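Local coordinates for protein SsfX3 (Streptomyces sp. SF2575, PDB 3SKV) that acts as a salicylyl acyltransferase of a tetracycline biosynthetic pathway, pairing a jelly-roll domain with a GDSL/SGNH hydrolase-like domain, at residues V133-D138 / L163-A168; F225-S230 / N256-D261; F273-R278 / E320-H325. The protein carries 1 engineered substitution. One frame throughout, in Å; residues are numbered along the deposited sequence.

How the interactions relate
From the N terminus, interaction 1 comes first: residues 133-138, running out of strand 128-134, meet 163-168 at the start of strand 164-172, closing a loop of 24 residues in the N-terminal domain and joining its two antiparallel sheets. Interaction 2 follows in the GDSL-like part, where the loop after strand 219-223 meets residues 256-261, at the end of the short helix 254-257 that follows strand 247-252. Interaction 3 then closes the longest loop, 41 residues, between helices 266-278 and 308-324. The three loops lie in series, neither nested nor crossed. Interactions 2 and 3 share the parallel-sheet domain, with nearest atoms about 7 Å apart; interactions 1 and 3 lie on opposite sides of the chain's centre.

Interaction 1: residues V133-D138 / L163-A168; sequences VELKLD and LQFRLA
L135 and F165 make one of two apolar contacts joining residues 133-138 to 163-168. Both methyls of L135 reach the ring: CD1 approaches F165 CE1 at 4.0 Å, and CD2 lies 4.1 Å from the same F165 CE1. The two side chains cross at about a right angle. F165 has its CG anti to the backbone N (chi1 -175°), which carries the ring across toward the leucine. In the second contact L137 CD2 stands 3.7 Å from L163 CD2, again with the side chains at about a right angle. L163 is buried, whereas L137 is exposed, so this pair lies at the outer margin of the apolar patch.

The polar contacts run to other partners. Strand 96-103 supplies several: the hydroxyl of Y100 bonds K136 N while its ring meets that of F165, and E101 forms a salt bridge with R166. Backbone bonds tie L135 to A119, D138 to A102 and Q164 to V103.

The two segments thus meet through side chains alone. Apolar residues of the loop leaving strand 128-134 close over strand 164-172 at the margin of the beta sandwich, consistent with the protein's jelly-roll fold.

Interaction 2: residues F225-S230 / N256-D261; sequences FAADGS and NFMDGD
M258, with CG anti to its carbonyl carbon (chi1 -72°) and an extended second torsion, bends at chi3 (63°) and so lays its thioether against A227. Its CE methyl comes within 3.8 Å of A227 CB, and M258 SD lies 3.9 Å from that same A227 CB. N256 also has CG beside its backbone N (chi1 -79°), an orientation that turns OD1 toward the carbonyl of S230. N256 OD1 and S230 O are both acceptors, and a water between them reconciles the two by donating to each: it is 2.7 Å from S230 O and 2.9 Å from N256 OD1. A weak, long bond from N256 N reaches the same water.

The two segments follow strands 219-223 and 247-252 of the parallel sheet. In SGNH hydrolases the loops after the corresponding strands carry the conserved glycine and asparagine that help build the oxyanion hole, so the contact probably borders the active site. S230 OG lies within hydrogen-bonding reach of both A226 O and the backbone oxygen of D193, in the GDS sequence that names the family.

D228 OD1 and D259 OD2 lie 5.2 Å apart, and their like charges are probably eased by basic neighbours: R78 forms a salt bridge with D228, and H231 NE2 hydrogen-bonds D259 OD2.

Interaction 3: residues F273-R278 / E320-H325; sequences FVQIIR and ELLRKH
L321 O accepts two hydrogen bonds from H325, the residue at which the chain leaves helix 308-324. H325 ND1 donates at 2.9 Å to L321 O along a nearly straight line, with an N-H...O angle of 169°, while the backbone H325 N reaches L321 O at 3.2 Å from the opposite face of the carbonyl plane. The imidazole nitrogen is tilted 24° from that plane, but the oxygen itself lies almost in the plane of the ring. The side chain thus folds back over the last turn, and the ring is fixed in rotation by its bond to a carbonyl of its own helix.

The next residue, L322, makes the contact with helix 266-278. Its CD2 methyl is set against V274, and the two side chains reach toward each other tip to tip. The closest pair is V274 CG1 with L322 CD2 at 3.8 Å; V274 CG2 is also near, 4.1 Å from L322 CD2, so one leucine methyl faces both branches of the valine. Q275 OE1 stands 4.2 Å from L322 CG, bringing the end of an exposed side chain alongside the leucine.

The two helices are the connectors of successive beta-alpha-beta units: helix 266-278 links parallel strands 247-252 and 286-290, and helix 308-324 links 286-290 to 330-333. They pack side by side in the three-layered alpha/beta fold of GDSL/SGNH enzymes. V274 also touches I286 and L288 of the intervening strand, so it occupies the corner where both helices and the sheet come together. Near the C-terminal end of its helix, R278 has partners on two loops: its NE forms a salt bridge with D327 beyond helix 308-324, while its NH1 hydrogen-bonds the backbone oxygens of H281 and T284 in the loop after its own helix.

Interaction 1: residues V133-D138 / L163-A168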
loop_
_atom_site.group_PDB
_atom_site.type_symbol
_atom_site.label_atom_id
_atom_site.label_comp_id
_atom_site.label_asym_id
_atom_site.label_seq_id
_atom_site.Cartn_x
_atom_site.Cartn_y
_atom_site.Cartn_z
ATOM N N VAL A 133 -7.212 0.739 17.263
ATOM C CA VAL A 133 -8.410 -0.029 17.622
ATOM C C VAL A 133 -8.223 -1.483 17.202
ATOM O O VAL A 133 -7.846 -1.745 16.060
ATOM C CB VAL A 133 -9.681 0.599 16.949
ATOM C CG1 VAL A 133 -10.980 -0.055 17.417
ATOM C CG2 VAL A 133 -9.747 2.104 17.176
ATOM N N GLU A 134 -8.521 -2.429 18.114
ATOM C CA GLU A 134 -8.424 -3.859 17.801
ATOM C C GLU A 134 -9.755 -4.283 17.200
ATOM O O GLU A 134 -10.797 -4.077 17.825
ATOM C CB GLU A 134 -8.090 -4.706 19.045
ATOM C CG GLU A 134 -6.726 -4.412 19.648
ATOM C CD GLU A 134 -6.438 -5.130 20.951
ATOM O OE1 GLU A 134 -7.109 -4.825 21.964
ATOM O OE2 GLU A 134 -5.510 -5.971 20.966
ATOM N N LEU A 135 -9.730 -4.844 15.987
ATOM C CA LEU A 135 -10.947 -5.251 15.282
ATOM C C LEU A 135 -11.422 -6.682 15.572
ATOM O O LEU A 135 -10.607 -7.591 15.762
ATOM C CB LEU A 135 -10.751 -5.102 13.756
ATOM C CG LEU A 135 -10.472 -3.711 13.186
ATOM C CD1 LEU A 135 -10.179 -3.817 11.727
ATOM C CD2 LEU A 135 -11.641 -2.776 13.381
ATOM N N LYS A 136 -12.749 -6.880 15.509
ATOM C CA LYS A 136 -13.389 -8.186 15.621
ATOM C C LYS A 136 -13.465 -8.768 14.197
ATOM O O LYS A 136 -13.854 -8.063 13.266
ATOM C CB LYS A 136 -14.791 -8.054 16.248
ATOM C CG LYS A 136 -15.185 -9.292 17.021
ATOM C CD LYS A 136 -16.652 -9.670 16.862
ATOM C CE LYS A 136 -16.933 -11.118 17.229
ATOM N NZ LYS A 136 -16.274 -12.101 16.309
ATOM N N LEU A 137 -13.078 -10.032 14.023
ATOM C CA LEU A 137 -13.074 -10.672 12.695
ATOM C C LEU A 137 -14.333 -11.440 12.364
ATOM O O LEU A 137 -14.954 -12.009 13.264
ATOM C CB LEU A 137 -11.870 -11.626 12.536
ATOM C CG LEU A 137 -10.487 -11.004 12.461
ATOM C CD1 LEU A 137 -9.501 -11.998 11.914
ATOM C CD2 LEU A 137 -10.483 -9.749 11.603
ATOM N N ASP A 138 -14.656 -11.506 11.050
ATOM C CA ASP A 138 -15.763 -12.253 10.428
ATOM C C ASP A 138 -17.100 -12.105 11.169
ATOM O O ASP A 138 -17.793 -13.094 11.468
ATOM C CB ASP A 138 -15.374 -13.740 10.220
ATOM C CG ASP A 138 -14.020 -13.959 9.550
ATOM O OD1 ASP A 138 -13.759 -13.318 8.500
ATOM O OD2 ASP A 138 -13.231 -14.785 10.061
ATOM N N LEU A 163 -6.437 -7.488 5.566
ATOM C CA LEU A 163 -7.833 -7.850 5.670
ATOM C C LEU A 163 -8.700 -7.130 4.666
ATOM O O LEU A 163 -8.408 -6.001 4.282
ATOM C CB LEU A 163 -8.291 -7.350 7.052
ATOM C CG LEU A 163 -8.424 -8.282 8.269
ATOM C CD1 LEU A 163 -7.247 -9.208 8.451
ATOM C CD2 LEU A 163 -8.564 -7.451 9.515
ATOM N N GLN A 164 -9.851 -7.722 4.359
ATOM C CA GLN A 164 -10.892 -7.063 3.579
ATOM C C GLN A 164 -11.769 -6.364 4.638
ATOM O O GLN A 164 -12.160 -6.984 5.622
ATOM C CB GLN A 164 -11.716 -8.070 2.777
ATOM C CG GLN A 164 -10.934 -8.722 1.658
ATOM C CD GLN A 164 -11.759 -9.746 0.910
ATOM O OE1 GLN A 164 -12.978 -9.617 0.730
ATOM N NE2 GLN A 164 -11.092 -10.751 0.387
ATOM N N PHE A 165 -12.000 -5.082 4.487
ATOM C CA PHE A 165 -12.775 -4.298 5.459
ATOM C C PHE A 165 -13.973 -3.656 4.766
ATOM O O PHE A 165 -13.783 -2.962 3.774
ATOM C CB PHE A 165 -11.877 -3.212 6.074
ATOM C CG PHE A 165 -12.507 -2.393 7.182
ATOM C CD1 PHE A 165 -12.385 -2.785 8.515
ATOM C CD2 PHE A 165 -13.153 -1.192 6.897
ATOM C CE1 PHE A 165 -12.929 -2.014 9.534
ATOM C CE2 PHE A 165 -13.712 -0.424 7.914
ATOM C CZ PHE A 165 -13.580 -0.825 9.231
ATOM N N ARG A 166 -15.193 -3.898 5.265
ATOM C CA ARG A 166 -16.434 -3.344 4.693
ATOM C C ARG A 166 -17.100 -2.462 5.738
ATOM O O ARG A 166 -16.951 -2.732 6.926
ATOM C CB ARG A 166 -17.412 -4.466 4.228
ATOM C CG ARG A 166 -16.708 -5.614 3.527
ATOM C CD ARG A 166 -17.563 -6.451 2.612
ATOM N NE ARG A 166 -16.796 -7.610 2.139
ATOM C CZ ARG A 166 -16.937 -8.854 2.592
ATOM N NH1 ARG A 166 -17.818 -9.125 3.547
ATOM N NH2 ARG A 166 -16.200 -9.837 2.091
ATOM N N LEU A 167 -17.826 -1.414 5.326
ATOM C CA LEU A 167 -18.529 -0.520 6.269
ATOM C C LEU A 167 -19.992 -0.518 5.917
ATOM O O LEU A 167 -20.352 -0.527 4.735
ATOM C CB LEU A 167 -18.128 0.967 6.167
ATOM C CG LEU A 167 -16.714 1.458 6.178
ATOM C CD1 LEU A 167 -16.025 1.229 4.790
ATOM C CD2 LEU A 167 -16.713 2.965 6.510
ATOM N N ALA A 168 -20.817 -0.278 6.912
ATOM C CA ALA A 168 -22.258 -0.137 6.712
ATOM C C ALA A 168 -22.751 1.235 7.211
ATOM O O ALA A 168 -23.737 1.755 6.696
ATOM C CB ALA A 168 -22.996 -1.263 7.424
#

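Interaction 2: residues F225-S230 / N256-D261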
loop_
_atom_site.group_PDB
_atom_site.type_symbol
_atom_site.label_atom_id
_atom_site.label_comp_id
_atom_site.label_asym_id
_atom_site.label_seq_id
_atom_site.Cartn_x
_atom_site.Cartn_y
_atom_site.Cartn_z
ATOM N N PHE A 225 0.783 -6.197 -3.965
ATOM C CA PHE A 225 -0.046 -7.349 -3.608
ATOM C C PHE A 225 0.839 -8.578 -3.374
ATOM O O PHE A 225 0.470 -9.700 -3.777
ATOM C CB PHE A 225 -1.103 -7.589 -4.707
ATOM C CG PHE A 225 -1.919 -6.379 -5.088
ATOM C CD1 PHE A 225 -2.987 -5.963 -4.300
ATOM C CD2 PHE A 225 -1.632 -5.662 -6.241
ATOM C CE1 PHE A 225 -3.747 -4.842 -4.653
ATOM C CE2 PHE A 225 -2.416 -4.571 -6.614
ATOM C CZ PHE A 225 -3.471 -4.166 -5.814
ATOM N N ALA A 226 2.034 -8.354 -2.731
ATOM C CA ALA A 226 3.097 -9.354 -2.462
ATOM C C ALA A 226 3.634 -9.951 -3.800
ATOM O O ALA A 226 3.361 -9.372 -4.845
ATOM C CB ALA A 226 2.609 -10.433 -1.497
ATOM N N ALA A 227 4.403 -11.055 -3.781
ATOM C CA ALA A 227 5.032 -11.647 -4.974
ATOM C C ALA A 227 4.157 -11.783 -6.234
ATOM O O ALA A 227 4.523 -11.241 -7.288
ATOM C CB ALA A 227 5.716 -12.961 -4.635
ATOM N N ASP A 228 2.996 -12.453 -6.113
ATOM C CA ASP A 228 2.063 -12.678 -7.228
ATOM C C ASP A 228 1.674 -11.441 -8.028
ATOM O O ASP A 228 1.634 -11.521 -9.262
ATOM C CB ASP A 228 0.825 -13.473 -6.774
ATOM C CG ASP A 228 1.148 -14.882 -6.284
ATOM O OD1 ASP A 228 2.317 -15.325 -6.461
ATOM O OD2 ASP A 228 0.239 -15.540 -5.714
ATOM N N GLY A 229 1.437 -10.314 -7.342
ATOM C CA GLY A 229 1.052 -9.076 -8.005
ATOM C C GLY A 229 2.180 -8.232 -8.566
ATOM O O GLY A 229 1.908 -7.211 -9.193
ATOM N N SER A 230 3.436 -8.660 -8.383
ATOM C CA SER A 230 4.634 -7.932 -8.805
ATOM C C SER A 230 5.395 -8.568 -9.993
ATOM O O SER A 230 6.622 -8.469 -10.050
ATOM C CB SER A 230 5.565 -7.753 -7.610
ATOM O OG SER A 230 4.816 -7.507 -6.434
ATOM N N ASN A 256 9.643 -12.525 -9.683
ATOM C CA ASN A 256 9.799 -13.340 -10.890
ATOM C C ASN A 256 10.830 -14.431 -10.646
ATOM O O ASN A 256 10.628 -15.563 -11.081
ATOM C CB ASN A 256 10.175 -12.477 -12.110
ATOM C CG ASN A 256 9.010 -11.760 -12.722
ATOM O OD1 ASN A 256 8.850 -10.551 -12.584
ATOM N ND2 ASN A 256 8.174 -12.490 -13.432
ATOM N N PHE A 257 11.928 -14.093 -9.927
ATOM C CA PHE A 257 12.999 -15.028 -9.561
ATOM C C PHE A 257 12.425 -16.187 -8.722
ATOM O O PHE A 257 12.808 -17.334 -8.931
ATOM C CB PHE A 257 14.163 -14.304 -8.809
ATOM C CG PHE A 257 15.120 -15.233 -8.084
ATOM C CD1 PHE A 257 16.123 -15.907 -8.777
ATOM C CD2 PHE A 257 14.959 -15.506 -6.728
ATOM C CE1 PHE A 257 16.962 -16.821 -8.121
ATOM C CE2 PHE A 257 15.805 -16.414 -6.072
ATOM C CZ PHE A 257 16.802 -17.061 -6.771
ATOM N N MET A 258 11.522 -15.869 -7.768
ATOM C CA MET A 258 10.856 -16.808 -6.863
ATOM C C MET A 258 10.117 -17.943 -7.593
ATOM O O MET A 258 9.900 -19.004 -6.995
ATOM C CB MET A 258 9.890 -16.056 -5.946
ATOM C CG MET A 258 10.577 -15.212 -4.890
ATOM S SD MET A 258 9.431 -14.132 -3.996
ATOM C CE MET A 258 8.357 -15.357 -3.210
ATOM N N ASP A 259 9.737 -17.720 -8.877
ATOM C CA ASP A 259 9.038 -18.693 -9.722
ATOM C C ASP A 259 9.981 -19.365 -10.691
ATOM O O ASP A 259 9.570 -20.275 -11.404
ATOM C CB ASP A 259 7.872 -18.031 -10.490
ATOM C CG ASP A 259 6.624 -17.810 -9.660
ATOM O OD1 ASP A 259 6.207 -18.756 -8.944
ATOM O OD2 ASP A 259 6.051 -16.710 -9.738
ATOM N N GLY A 260 11.229 -18.891 -10.719
ATOM C CA GLY A 260 12.321 -19.381 -11.563
ATOM C C GLY A 260 12.102 -19.166 -13.039
ATOM O O GLY A 260 12.864 -19.651 -13.872
ATOM N N ASP A 261 11.084 -18.393 -13.354
ATOM C CA ASP A 261 10.582 -18.127 -14.690
ATOM C C ASP A 261 10.289 -16.635 -14.837
ATOM O O ASP A 261 9.725 -15.999 -13.921
ATOM C CB ASP A 261 9.277 -18.927 -14.852
ATOM C CG ASP A 261 8.762 -19.036 -16.252
ATOM O OD1 ASP A 261 9.208 -19.955 -16.970
ATOM O OD2 ASP A 261 7.854 -18.255 -16.608
HETATM O O HOH W 1 9.234 -9.090 -10.137
#

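Interaction 3: residues F273-R278 / E320-H325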
loop_
_atom_site.group_PDB
_atom_site.type_symbol
_atom_site.label_atom_id
_atom_site.label_comp_id
_atom_site.label_asym_id
_atom_site.label_seq_id
_atom_site.Cartn_x
_atom_site.Cartn_y
_atom_site.Cartn_z
ATOM N N PHE A 273 5.933 -2.021 -19.655
ATOM C CA PHE A 273 5.263 -1.519 -18.446
ATOM C C PHE A 273 5.325 0.005 -18.315
ATOM O O PHE A 273 4.286 0.650 -18.126
ATOM C CB PHE A 273 5.825 -2.210 -17.206
ATOM C CG PHE A 273 4.907 -2.238 -16.004
ATOM C CD1 PHE A 273 4.027 -3.303 -15.799
ATOM C CD2 PHE A 273 5.004 -1.266 -15.017
ATOM C CE1 PHE A 273 3.219 -3.359 -14.651
ATOM C CE2 PHE A 273 4.180 -1.314 -13.878
ATOM C CZ PHE A 273 3.278 -2.353 -13.717
ATOM N N VAL A 274 6.547 0.585 -18.439
ATOM C CA VAL A 274 6.794 2.041 -18.364
ATOM C C VAL A 274 6.098 2.766 -19.529
ATOM O O VAL A 274 5.463 3.798 -19.301
ATOM C CB VAL A 274 8.310 2.340 -18.320
ATOM C CG1 VAL A 274 8.622 3.817 -18.573
ATOM C CG2 VAL A 274 8.909 1.879 -17.004
ATOM N N GLN A 275 6.215 2.232 -20.772
ATOM C CA GLN A 275 5.612 2.836 -21.952
ATOM C C GLN A 275 4.114 3.005 -21.853
ATOM O O GLN A 275 3.603 4.025 -22.321
ATOM C CB GLN A 275 6.013 2.090 -23.223
ATOM C CG GLN A 275 7.518 2.193 -23.554
ATOM C CD GLN A 275 8.125 3.560 -23.319
ATOM O OE1 GLN A 275 8.799 3.795 -22.316
ATOM N NE2 GLN A 275 7.877 4.493 -24.214
ATOM N N ILE A 276 3.403 2.015 -21.248
ATOM C CA ILE A 276 1.958 2.054 -21.034
ATOM C C ILE A 276 1.631 3.212 -20.077
ATOM O O ILE A 276 0.710 3.979 -20.337
ATOM C CB ILE A 276 1.401 0.686 -20.506
ATOM C CG1 ILE A 276 1.472 -0.407 -21.602
ATOM C CG2 ILE A 276 -0.053 0.835 -19.931
ATOM C CD1 ILE A 276 1.423 -1.871 -21.015
ATOM N N ILE A 277 2.392 3.338 -18.982
ATOM C CA ILE A 277 2.210 4.394 -17.974
ATOM C C ILE A 277 2.400 5.786 -18.622
ATOM O O ILE A 277 1.602 6.700 -18.378
ATOM C CB ILE A 277 3.225 4.159 -16.821
ATOM C CG1 ILE A 277 2.843 2.899 -15.978
ATOM C CG2 ILE A 277 3.392 5.426 -15.966
ATOM C CD1 ILE A 277 3.968 2.420 -14.970
ATOM N N ARG A 278 3.458 5.910 -19.468
ATOM C CA ARG A 278 3.857 7.124 -20.149
ATOM C C ARG A 278 2.819 7.669 -21.118
ATOM O O ARG A 278 2.891 8.855 -21.466
ATOM C CB ARG A 278 5.223 6.958 -20.833
ATOM C CG ARG A 278 6.403 7.069 -19.873
ATOM C CD ARG A 278 6.838 8.509 -19.690
ATOM N NE ARG A 278 7.962 8.588 -18.759
ATOM C CZ ARG A 278 7.901 9.010 -17.496
ATOM N NH1 ARG A 278 6.744 9.410 -16.973
ATOM N NH2 ARG A 278 8.993 9.026 -16.743
ATOM N N GLU A 320 18.638 2.901 -17.877
ATOM C CA GLU A 320 19.640 3.567 -18.696
ATOM C C GLU A 320 19.151 3.688 -20.154
ATOM O O GLU A 320 19.330 4.737 -20.766
ATOM C CB GLU A 320 20.986 2.814 -18.643
ATOM C CG GLU A 320 21.750 2.930 -17.330
ATOM C CD GLU A 320 22.954 2.013 -17.117
ATOM O OE1 GLU A 320 23.225 1.145 -17.983
ATOM O OE2 GLU A 320 23.619 2.156 -16.062
ATOM N N LEU A 321 18.510 2.632 -20.684
ATOM C CA LEU A 321 17.984 2.596 -22.046
ATOM C C LEU A 321 16.887 3.647 -22.264
ATOM O O LEU A 321 16.955 4.408 -23.218
ATOM C CB LEU A 321 17.514 1.175 -22.395
ATOM C CG LEU A 321 16.868 0.990 -23.771
ATOM C CD1 LEU A 321 17.894 0.787 -24.842
ATOM C CD2 LEU A 321 15.843 -0.127 -23.762
ATOM N N LEU A 322 15.915 3.726 -21.350
ATOM C CA LEU A 322 14.834 4.707 -21.406
ATOM C C LEU A 322 15.372 6.150 -21.332
ATOM O O LEU A 322 14.955 7.004 -22.120
ATOM C CB LEU A 322 13.839 4.433 -20.271
ATOM C CG LEU A 322 12.639 3.506 -20.525
ATOM C CD1 LEU A 322 12.895 2.500 -21.619
ATOM C CD2 LEU A 322 12.244 2.821 -19.275
ATOM N N ARG A 323 16.323 6.394 -20.419
ATOM C CA ARG A 323 17.013 7.667 -20.203
ATOM C C ARG A 323 17.787 8.086 -21.466
ATOM O O ARG A 323 17.559 9.193 -21.956
ATOM C CB ARG A 323 17.964 7.558 -18.983
ATOM C CG ARG A 323 18.495 8.893 -18.425
ATOM C CD ARG A 323 18.936 8.754 -16.965
ATOM N NE ARG A 323 18.918 10.025 -16.221
ATOM C CZ ARG A 323 18.423 10.179 -14.991
ATOM N NH1 ARG A 323 17.870 9.153 -14.355
ATOM N NH2 ARG A 323 18.458 11.366 -14.398
ATOM N N LYS A 324 18.647 7.176 -22.016
ATOM C CA LYS A 324 19.498 7.378 -23.194
ATOM C C LYS A 324 18.677 7.835 -24.422
ATOM O O LYS A 324 19.121 8.686 -25.195
ATOM C CB LYS A 324 20.259 6.079 -23.503
ATOM C CG LYS A 324 21.247 6.181 -24.649
ATOM C CD LYS A 324 21.704 4.826 -25.111
ATOM C CE LYS A 324 21.659 4.771 -26.608
ATOM N NZ LYS A 324 21.943 3.404 -27.105
ATOM N N HIS A 325 17.483 7.291 -24.580
ATOM C CA HIS A 325 16.632 7.658 -25.687
ATOM C C HIS A 325 15.570 8.742 -25.372
ATOM O O HIS A 325 14.524 8.785 -26.025
ATOM C CB HIS A 325 16.027 6.428 -26.328
ATOM C CG HIS A 325 17.021 5.456 -26.862
ATOM N ND1 HIS A 325 17.607 4.507 -26.042
ATOM C CD2 HIS A 325 17.559 5.360 -28.099
ATOM C CE1 HIS A 325 18.447 3.836 -26.812
ATOM N NE2 HIS A 325 18.475 4.328 -28.052
#